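Local atomic coordinates of periplasmic cell division protein (SufI) (Aquifex aeolicus, PDB entry 6SYY), a protein that binds copper ions as a multicopper oxidase and probably couples the oxidation of its substrates to the reduction of dioxygen. Residues L97-T102 and I180-E185; G121-W126 and I149-G154; I204-T209 and V233-N238. All coordinates share one frame; numbering follows the deposited sequence.

Interaction 1 (L97-T102 and I180-E185); sequences LRKGQT and IEDEDE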
loop_
_atom_site.group_PDB
_atom_site.type_symbol
_atom_site.label_atom_id
_atom_site.label_comp_id
_atom_site.label_asym_id
_atom_site.label_seq_id
_atom_site.Cartn_x
_atom_site.Cartn_y
_atom_site.Cartn_z
ATOM N N LEU A 97 -2.311 -7.066 -14.007
ATOM C CA LEU A 97 -1.235 -7.957 -14.410
ATOM C C LEU A 97 -1.676 -9.397 -14.210
ATOM O O LEU A 97 -2.498 -9.698 -13.340
ATOM C CB LEU A 97 0.046 -7.708 -13.608
ATOM C CG LEU A 97 0.767 -6.381 -13.810
ATOM C CD1 LEU A 97 1.885 -6.248 -12.795
ATOM C CD2 LEU A 97 1.318 -6.303 -15.221
ATOM N N ARG A 98 -1.118 -10.286 -15.020
ATOM C CA ARG A 98 -1.307 -11.718 -14.855
ATOM C C ARG A 98 -0.001 -12.318 -14.358
ATOM O O ARG A 98 1.072 -11.985 -14.874
ATOM C CB ARG A 98 -1.734 -12.376 -16.165
ATOM C CG ARG A 98 -2.080 -13.834 -16.014
ATOM C CD ARG A 98 -3.421 -13.979 -15.341
ATOM N NE ARG A 98 -3.675 -15.347 -14.911
ATOM C CZ ARG A 98 -4.850 -15.770 -14.461
ATOM N NH1 ARG A 98 -5.874 -14.929 -14.395
ATOM N NH2 ARG A 98 -5.005 -17.032 -14.084
ATOM N N LYS A 99 -0.085 -13.184 -13.352
ATOM C CA LYS A 99 1.125 -13.785 -12.810
ATOM C C LYS A 99 1.812 -14.614 -13.882
ATOM O O LYS A 99 1.175 -15.421 -14.566
ATOM C CB LYS A 99 0.805 -14.654 -11.595
ATOM C CG LYS A 99 2.036 -15.226 -10.918
ATOM C CD LYS A 99 1.653 -16.137 -9.771
ATOM C CE LYS A 99 2.886 -16.729 -9.112
ATOM N NZ LYS A 99 2.524 -17.674 -8.021
ATOM N N GLY A 100 3.116 -14.403 -14.033
ATOM C CA GLY A 100 3.897 -15.090 -15.032
ATOM C C GLY A 100 4.183 -14.278 -16.275
ATOM O O GLY A 100 5.029 -14.690 -17.077
ATOM N N GLN A 101 3.517 -13.142 -16.453
ATOM C CA GLN A 101 3.745 -12.318 -17.630
ATOM C C GLN A 101 5.027 -11.498 -17.488
ATOM O O GLN A 101 5.571 -11.314 -16.394
ATOM C CB GLN A 101 2.563 -11.379 -17.867
ATOM C CG GLN A 101 2.599 -10.125 -17.016
ATOM C CD GLN A 101 1.567 -9.107 -17.433
ATOM O OE1 GLN A 101 0.397 -9.207 -17.064
ATOM N NE2 GLN A 101 1.992 -8.118 -18.211
ATOM N N THR A 102 5.508 -11.000 -18.623
ATOM C CA THR A 102 6.632 -10.075 -18.639
ATOM C C THR A 102 6.114 -8.651 -18.480
ATOM O O THR A 102 5.067 -8.291 -19.025
ATOM C CB THR A 102 7.439 -10.211 -19.932
ATOM O OG1 THR A 102 8.008 -11.524 -20.003
ATOM C CG2 THR A 102 8.561 -9.183 -19.980
ATOM N N ILE A 180 -2.941 -7.942 -9.446
ATOM C CA ILE A 180 -2.379 -9.140 -10.057
ATOM C C ILE A 180 -3.413 -10.249 -9.981
ATOM O O ILE A 180 -4.147 -10.369 -8.993
ATOM C CB ILE A 180 -1.066 -9.550 -9.364
ATOM C CG1 ILE A 180 0.003 -8.481 -9.571
ATOM C CG2 ILE A 180 -0.567 -10.882 -9.897
ATOM C CD1 ILE A 180 1.336 -8.838 -8.942
ATOM N N GLU A 181 -3.486 -11.052 -11.036
ATOM C CA GLU A 181 -4.396 -12.181 -11.097
ATOM C C GLU A 181 -3.606 -13.466 -11.291
ATOM O O GLU A 181 -2.623 -13.498 -12.040
ATOM C CB GLU A 181 -5.409 -11.999 -12.228
ATOM C CG GLU A 181 -6.336 -10.810 -12.020
ATOM C CD GLU A 181 -7.283 -10.595 -13.184
ATOM O OE1 GLU A 181 -6.804 -10.506 -14.337
ATOM O OE2 GLU A 181 -8.507 -10.521 -12.946
ATOM N N ASP A 182 -4.023 -14.511 -10.585
ATOM C CA ASP A 182 -3.503 -15.855 -10.789
ATOM C C ASP A 182 -4.690 -16.809 -10.757
ATOM O O ASP A 182 -5.850 -16.387 -10.774
ATOM C CB ASP A 182 -2.416 -16.204 -9.756
ATOM C CG ASP A 182 -2.924 -16.201 -8.308
ATOM O OD1 ASP A 182 -4.144 -16.317 -8.069
ATOM O OD2 ASP A 182 -2.086 -16.066 -7.388
ATOM N N GLU A 183 -4.398 -18.107 -10.689
ATOM C CA GLU A 183 -5.465 -19.098 -10.711
ATOM C C GLU A 183 -6.349 -19.011 -9.469
ATOM O O GLU A 183 -7.559 -19.256 -9.557
ATOM C CB GLU A 183 -4.863 -20.495 -10.862
ATOM C CG GLU A 183 -5.880 -21.600 -11.107
ATOM C CD GLU A 183 -5.224 -22.941 -11.374
ATOM O OE1 GLU A 183 -3.976 -23.001 -11.385
ATOM O OE2 GLU A 183 -5.956 -23.934 -11.575
ATOM N N ASP A 184 -5.776 -18.652 -8.314
ATOM C CA ASP A 184 -6.582 -18.518 -7.101
ATOM C C ASP A 184 -7.589 -17.386 -7.229
ATOM O O ASP A 184 -8.750 -17.527 -6.822
ATOM C CB ASP A 184 -5.689 -18.280 -5.884
ATOM C CG ASP A 184 -5.020 -19.542 -5.395
ATOM O OD1 ASP A 184 -5.599 -20.632 -5.593
ATOM O OD2 ASP A 184 -3.922 -19.439 -4.805
ATOM N N GLU A 185 -7.157 -16.248 -7.775
ATOM C CA GLU A 185 -8.083 -15.150 -8.029
ATOM C C GLU A 185 -9.153 -15.559 -9.032
ATOM O O GLU A 185 -10.311 -15.136 -8.922
ATOM C CB GLU A 185 -7.321 -13.923 -8.525
ATOM C CG GLU A 185 -8.211 -12.762 -8.943
ATOM C CD GLU A 185 -9.030 -12.200 -7.794
ATOM O OE1 GLU A 185 -8.613 -12.357 -6.626
ATOM O OE2 GLU A 185 -10.094 -11.597 -8.061
HETATM O O HOH W 1 -0.122 -17.740 -7.068
#

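Interaction 2 (G121-W126 and I149-G154); sequences GFRAPW and IIDRSG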
loop_
_atom_site.group_PDB
_atom_site.type_symbol
_atom_site.label_atom_id
_atom_site.label_comp_id
_atom_site.label_asym_id
_atom_site.label_seq_id
_atom_site.Cartn_x
_atom_site.Cartn_y
_atom_site.Cartn_z
ATOM N N GLY A 121 5.581 -3.876 -3.302
ATOM C CA GLY A 121 5.162 -5.243 -3.094
ATOM C C GLY A 121 5.712 -6.236 -4.095
ATOM O O GLY A 121 5.591 -7.446 -3.868
ATOM N N PHE A 122 6.318 -5.766 -5.184
ATOM C CA PHE A 122 6.829 -6.669 -6.208
ATOM C C PHE A 122 8.108 -7.362 -5.751
ATOM O O PHE A 122 8.963 -6.766 -5.089
ATOM C CB PHE A 122 7.110 -5.909 -7.510
ATOM C CG PHE A 122 5.890 -5.646 -8.350
ATOM C CD1 PHE A 122 4.624 -5.605 -7.786
ATOM C CD2 PHE A 122 6.012 -5.446 -9.715
ATOM C CE1 PHE A 122 3.505 -5.360 -8.569
ATOM C CE2 PHE A 122 4.898 -5.201 -10.502
ATOM C CZ PHE A 122 3.643 -5.159 -9.927
ATOM N N ARG A 123 8.231 -8.637 -6.107
ATOM C CA ARG A 123 9.521 -9.314 -6.145
ATOM C C ARG A 123 10.116 -9.054 -7.523
ATOM O O ARG A 123 9.651 -9.611 -8.523
ATOM C CB ARG A 123 9.368 -10.809 -5.885
ATOM C CG ARG A 123 8.834 -11.152 -4.518
ATOM C CD ARG A 123 8.343 -12.590 -4.469
ATOM N NE ARG A 123 7.836 -12.926 -3.145
ATOM C CZ ARG A 123 8.508 -13.641 -2.251
ATOM N NH1 ARG A 123 9.711 -14.112 -2.551
ATOM N NH2 ARG A 123 7.972 -13.891 -1.062
ATOM N N ALA A 124 11.124 -8.193 -7.582
ATOM C CA ALA A 124 11.711 -7.762 -8.839
ATOM C C ALA A 124 13.219 -7.649 -8.686
ATOM O O ALA A 124 13.720 -7.459 -7.570
ATOM C CB ALA A 124 11.140 -6.407 -9.282
ATOM N N PRO A 125 13.970 -7.775 -9.780
ATOM C CA PRO A 125 15.369 -7.341 -9.744
ATOM C C PRO A 125 15.408 -5.861 -9.396
ATOM O O PRO A 125 14.586 -5.075 -9.869
ATOM C CB PRO A 125 15.875 -7.614 -11.166
ATOM C CG PRO A 125 14.895 -8.584 -11.749
ATOM C CD PRO A 125 13.576 -8.268 -11.111
ATOM N N TRP A 126 16.357 -5.486 -8.538
ATOM C CA TRP A 126 16.248 -4.190 -7.879
ATOM C C TRP A 126 16.442 -3.025 -8.838
ATOM O O TRP A 126 15.937 -1.929 -8.573
ATOM C CB TRP A 126 17.231 -4.109 -6.717
ATOM C CG TRP A 126 18.645 -3.883 -7.107
ATOM C CD1 TRP A 126 19.495 -4.783 -7.677
ATOM C CD2 TRP A 126 19.393 -2.679 -6.927
ATOM N NE1 TRP A 126 20.728 -4.207 -7.872
ATOM C CE2 TRP A 126 20.689 -2.916 -7.417
ATOM C CE3 TRP A 126 19.090 -1.420 -6.398
ATOM C CZ2 TRP A 126 21.682 -1.942 -7.396
ATOM C CZ3 TRP A 126 20.076 -0.455 -6.379
ATOM C CH2 TRP A 126 21.356 -0.720 -6.875
ATOM N N ILE A 149 6.540 -11.171 -13.620
ATOM C CA ILE A 149 5.692 -11.027 -12.439
ATOM C C ILE A 149 5.599 -12.389 -11.756
ATOM O O ILE A 149 5.038 -13.332 -12.318
ATOM C CB ILE A 149 4.304 -10.497 -12.806
ATOM C CG1 ILE A 149 4.422 -9.148 -13.523
ATOM C CG2 ILE A 149 3.435 -10.392 -11.562
ATOM C CD1 ILE A 149 5.250 -8.131 -12.767
ATOM N N ILE A 150 6.147 -12.497 -10.544
ATOM C CA ILE A 150 6.178 -13.755 -9.808
ATOM C C ILE A 150 5.421 -13.669 -8.490
ATOM O O ILE A 150 5.493 -14.590 -7.678
ATOM C CB ILE A 150 7.626 -14.229 -9.571
ATOM C CG1 ILE A 150 8.385 -13.214 -8.715
ATOM C CG2 ILE A 150 8.334 -14.447 -10.899
ATOM C CD1 ILE A 150 9.822 -13.601 -8.435
ATOM N N ASP A 151 4.686 -12.587 -8.266
ATOM C CA ASP A 151 3.934 -12.403 -7.037
ATOM C C ASP A 151 2.555 -13.054 -7.125
ATOM O O ASP A 151 2.016 -13.290 -8.208
ATOM C CB ASP A 151 3.798 -10.913 -6.728
ATOM C CG ASP A 151 5.072 -10.324 -6.163
ATOM O OD1 ASP A 151 5.392 -10.622 -4.992
ATOM O OD2 ASP A 151 5.767 -9.591 -6.899
ATOM N N ARG A 152 1.993 -13.350 -5.956
ATOM C CA ARG A 152 0.656 -13.917 -5.876
ATOM C C ARG A 152 -0.387 -12.857 -6.195
ATOM O O ARG A 152 -0.162 -11.658 -6.003
ATOM C CB ARG A 152 0.400 -14.481 -4.481
ATOM C CG ARG A 152 1.549 -15.301 -3.948
ATOM C CD ARG A 152 1.362 -15.642 -2.484
ATOM N NE ARG A 152 0.248 -16.556 -2.261
ATOM C CZ ARG A 152 -0.784 -16.295 -1.466
ATOM N NH1 ARG A 152 -0.853 -15.145 -0.810
ATOM N NH2 ARG A 152 -1.746 -17.190 -1.315
ATOM N N SER A 153 -1.539 -13.312 -6.682
ATOM C CA SER A 153 -2.629 -12.396 -6.990
ATOM C C SER A 153 -2.990 -11.582 -5.758
ATOM O O SER A 153 -2.923 -12.075 -4.630
ATOM C CB SER A 153 -3.856 -13.163 -7.478
ATOM O OG SER A 153 -4.370 -14.005 -6.458
ATOM N N GLY A 154 -3.358 -10.330 -5.977
ATOM C CA GLY A 154 -3.701 -9.457 -4.876
ATOM C C GLY A 154 -3.636 -8.006 -5.308
ATOM O O GLY A 154 -3.575 -7.691 -6.495
HETATM O O HOH W 2 6.899 -10.062 -9.524
#

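Interaction 3 (I204-T209 and V233-N238); sequences IIQDKT and VNLTPN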
loop_
_atom_site.group_PDB
_atom_site.type_symbol
_atom_site.label_atom_id
_atom_site.label_comp_id
_atom_site.label_asym_id
_atom_site.label_seq_id
_atom_site.Cartn_x
_atom_site.Cartn_y
_atom_site.Cartn_z
ATOM N N ILE A 204 -9.008 3.450 -2.468
ATOM C CA ILE A 204 -7.732 4.093 -2.190
ATOM C C ILE A 204 -8.027 5.248 -1.237
ATOM O O ILE A 204 -8.488 6.313 -1.654
ATOM C CB ILE A 204 -7.045 4.559 -3.474
ATOM C CG1 ILE A 204 -6.782 3.351 -4.384
ATOM C CG2 ILE A 204 -5.755 5.309 -3.150
ATOM C CD1 ILE A 204 -6.662 3.688 -5.853
ATOM N N ILE A 205 -7.774 5.031 0.051
ATOM C CA ILE A 205 -8.138 5.995 1.084
ATOM C C ILE A 205 -6.964 6.931 1.339
ATOM O O ILE A 205 -5.839 6.489 1.604
ATOM C CB ILE A 205 -8.572 5.285 2.375
ATOM C CG1 ILE A 205 -9.672 4.268 2.072
ATOM C CG2 ILE A 205 -9.057 6.302 3.398
ATOM C CD1 ILE A 205 -10.190 3.553 3.298
ATOM N N GLN A 206 -7.233 8.230 1.260
ATOM C CA GLN A 206 -6.216 9.257 1.409
ATOM C C GLN A 206 -6.819 10.439 2.149
ATOM O O GLN A 206 -8.000 10.751 1.985
ATOM C CB GLN A 206 -5.688 9.723 0.049
ATOM C CG GLN A 206 -5.113 8.624 -0.825
ATOM C CD GLN A 206 -4.578 9.168 -2.131
ATOM O OE1 GLN A 206 -3.367 9.196 -2.356
ATOM N NE2 GLN A 206 -5.479 9.618 -2.996
ATOM N N ASP A 207 -6.008 11.096 2.969
ATOM C CA ASP A 207 -6.411 12.345 3.592
ATOM C C ASP A 207 -5.604 13.482 2.985
ATOM O O ASP A 207 -4.397 13.347 2.756
ATOM C CB ASP A 207 -6.248 12.309 5.118
ATOM C CG ASP A 207 -4.834 11.993 5.557
ATOM O OD1 ASP A 207 -4.120 11.275 4.829
ATOM O OD2 ASP A 207 -4.441 12.457 6.649
ATOM N N LYS A 208 -6.287 14.587 2.688
ATOM C CA LYS A 208 -5.666 15.745 2.058
ATOM C C LYS A 208 -6.284 17.018 2.623
ATOM O O LYS A 208 -7.355 16.998 3.235
ATOM C CB LYS A 208 -5.808 15.699 0.524
ATOM C CG LYS A 208 -5.016 14.566 -0.116
ATOM C CD LYS A 208 -4.953 14.626 -1.639
ATOM C CE LYS A 208 -4.077 13.483 -2.161
ATOM N NZ LYS A 208 -4.161 13.298 -3.629
ATOM N N THR A 209 -5.587 18.131 2.411
ATOM C CA THR A 209 -6.013 19.438 2.891
ATOM C C THR A 209 -6.070 20.406 1.718
ATOM O O THR A 209 -5.120 20.484 0.929
ATOM C CB THR A 209 -5.056 19.958 3.966
ATOM O OG1 THR A 209 -5.037 19.043 5.069
ATOM C CG2 THR A 209 -5.497 21.323 4.456
ATOM N N VAL A 233 -11.684 9.031 -1.021
ATOM C CA VAL A 233 -11.610 7.666 -1.525
ATOM C C VAL A 233 -11.566 7.758 -3.040
ATOM O O VAL A 233 -12.502 8.275 -3.662
ATOM C CB VAL A 233 -12.792 6.807 -1.056
ATOM C CG1 VAL A 233 -12.559 5.358 -1.432
ATOM C CG2 VAL A 233 -13.002 6.950 0.441
ATOM N N ASN A 234 -10.472 7.281 -3.630
ATOM C CA ASN A 234 -10.263 7.387 -5.071
ATOM C C ASN A 234 -10.390 8.837 -5.530
ATOM O O ASN A 234 -10.996 9.132 -6.562
ATOM C CB ASN A 234 -11.235 6.486 -5.828
ATOM C CG ASN A 234 -11.214 5.067 -5.317
ATOM O OD1 ASN A 234 -10.233 4.634 -4.713
ATOM N ND2 ASN A 234 -12.297 4.332 -5.552
ATOM N N LEU A 235 -9.815 9.747 -4.740
ATOM C CA LEU A 235 -9.879 11.189 -4.987
ATOM C C LEU A 235 -11.315 11.703 -5.009
ATOM O O LEU A 235 -11.635 12.636 -5.749
ATOM C CB LEU A 235 -9.157 11.578 -6.282
ATOM C CG LEU A 235 -7.636 11.683 -6.210
ATOM C CD1 LEU A 235 -7.106 12.339 -7.461
ATOM C CD2 LEU A 235 -7.197 12.457 -4.972
ATOM N N THR A 236 -12.188 11.108 -4.197
ATOM C CA THR A 236 -13.565 11.565 -4.072
ATOM C C THR A 236 -13.804 12.032 -2.644
ATOM O O THR A 236 -13.686 11.224 -1.705
ATOM C CB THR A 236 -14.562 10.465 -4.438
ATOM O OG1 THR A 236 -14.185 9.875 -5.686
ATOM C CG2 THR A 236 -15.969 11.040 -4.557
ATOM N N PRO A 237 -14.138 13.301 -2.426
ATOM C CA PRO A 237 -14.460 13.759 -1.071
ATOM C C PRO A 237 -15.892 13.414 -0.692
ATOM O O PRO A 237 -16.807 13.477 -1.518
ATOM C CB PRO A 237 -14.266 15.276 -1.166
ATOM C CG PRO A 237 -14.625 15.584 -2.585
ATOM C CD PRO A 237 -14.167 14.401 -3.406
ATOM N N ASN A 238 -16.073 13.054 0.576
ATOM C CA ASN A 238 -17.381 12.741 1.138
ATOM C C ASN A 238 -18.170 11.795 0.227
ATOM O O ASN A 238 -19.251 12.146 -0.255
ATOM C CB ASN A 238 -18.165 14.022 1.396
ATOM C CG ASN A 238 -19.411 13.791 2.236
ATOM O OD1 ASN A 238 -19.513 12.795 2.952
ATOM N ND2 ASN A 238 -20.364 14.716 2.154
HETATM O O HOH W 3 -8.039 9.072 -2.553
#

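Interaction 1 (L97-T102 and I180-E185)
With CG anti to the backbone N (chi1 -174°) and a bend at chi2 (75°), Arg98 swings its side chain across the backbone of Glu181, at the end of the neighbouring strand, and of Asp182 just beyond it. Its CD comes 3.4 Å from Glu181 O, and the guanidinium follows with one face over this backbone, NH2 standing 3.3 Å from Asp182 C. NH2 is held by a salt bridge to Asp186, just beyond the segment. Glu181 is a looser electrostatic neighbour: its OE1 is 4.5 Å from Arg98 NH1, too far for a salt bridge.

Lys99 has a fully extended chain that runs past Asp182, CB to CB at 4.0 Å, and one water accepts from Lys99 NZ and donates to Asp182 OD2. Asp182 is the N-cap of helix 183-192, and its other oxygen, OD1, does the capping: it accepts Glu185 N at 3.0 Å, Asp184 N more weakly, and also bonds the hydroxyl of Ser153, a set of bonds that fixes the carboxylate's rotation.

The backbones are joined by a parallel ladder, Glu181 N to Leu97 O at 2.8 Å and Lys99 N to Glu181 O at 2.9 Å. Arg98 and Glu181 lie on one face of the sheet; on the other, buried face Leu97 CB meets Ile180 CG1 at 4.1 Å. Beyond the ladder, strand 94-98 leaves through a type II turn from Arg98 to Gln101, with glycine at its positive-phi corner, while strand 176-181 runs into helix 183-192. Such a parallel strand pair, ending in a turn and a capped helix, belongs here to the first cupredoxin-type beta-sandwich domain of a multicopper oxidase.

Interaction 2 (G121-W126 and I149-G154)
Hydrogen bonding between the two loops converges on Asp151, whose OD2 accepts Arg123 N at 2.8 Å through the syn lone pair. A water adds a second bond to the same oxygen, donating to Asp151 OD2 at 2.9 Å. This water also donates to Arg123 O and accepts from Ile150 N at 2.7 Å, so that three backbone or side-chain groups from both loops hold it in place.

The charged component is longer in range. Arg123 has CG beside its backbone N (chi1 -63°) and an extended chain from there to NE, a course that carries it past the carboxylate: CG lies 3.5 Å from Asp151 OD1, and NE makes a long salt bridge to the same oxygen at 3.8 Å, with OD1 approaching the rim of the guanidinium almost in plane. Gln459 spans the pair, its OE1 accepting from Arg123 NE and its NE2 donating to Asp151 OD1. The buried carboxylate is thus supplied with donors on both oxygens, which is likely to favour its negative charge, although the nearby Gly121 O, which donates nothing, would probably offset part of this.

Apolar contact completes the set. Phe122 CE2 touches Ile149 CD1 at 3.7 Å, and Ile150 CD1 lies 3.8 Å from Arg123 CB.

Phe122 and Ile149 together pack against Leu97 of strand 94-98 and Ile180 of strand 176-181, and Phe122 also meets Phe147 of strand 147-148. Segment 121-126 directly follows strand 117-120, which carries the copper ligands His118 and His120, and segment 149-154 leads into strand 154-160, which carries the copper ligand His159.

Interaction 3 (I204-T209 and V233-N238)
Asn234 and Ile204 meet through a side chain that is best read outward from CB. Its first torsion places CG beside the backbone N (chi1 -52°), turning the amide back to strand 200-208 even though CB itself does not lead there. CG is 3.9 Å from Ile204 N, and OD1 completes the approach, accepting that N-H at 2.8 Å with the donor tilted 23° from the carbonyl plane. Asn234 OD1 is also 3.4 Å from Ile204 CB, the two side chains crossing at about a right angle. The other branch, ND2, donates to the backbone carbonyls of Asn50 and Pro202.

The backbone of Asn234 takes up the other polar group of Ile204, since Asn234 N donates to Ile204 O at 3.0 Å. One residue is therefore held through both its N-H and its carbonyl, as in a beta ladder, but with a side-chain oxygen standing in for a backbone one. Ile204 O is gripped again by a water at 2.9 Å, which in turn accepts from Leu235 N. Replacing Asn234 by an alanine would remove the amide, and would probably leave Ile204 N without this acceptor and the carbonyls of Asn50 and Pro202 without this donor.

Val233 pairs with Ile205 as an antiparallel non-hydrogen-bonded pair, after which the chain reverses tightly through Asn234 and Leu235, both with left-handed helical backbone angles. Leu235 then reaches back, its CD2 3.4 Å from Lys208 NZ.

The chemistry is thus mainly polar and buried: where the strand pairing gives way to the turn, Asn234 satisfies both the N-H and the carbonyl of Ile204, and a water gives that carbonyl a second bond.

How the interactions relate
From the N terminus, strand 94-98 opens the first loop, and its pairing with 176-181 in interaction 1 closes it after some eighty residues. Interaction 2 is nested inside that loop, joining the segment after strand 117-120 to the one before strand 154-160. The two contacts touch: Gly100 N probably donates a hydrogen bond to Ile149 O, and Lys99 CD packs on Asp151 O. Helix 183-192 then leads to strand 200-208, which opens a loop that interaction 3 closes at 233-238, in series with the others. Its centre is about 28 Å from that of interaction 1. The first two contacts lie in one cupredoxin-type domain, and the third probably in the next.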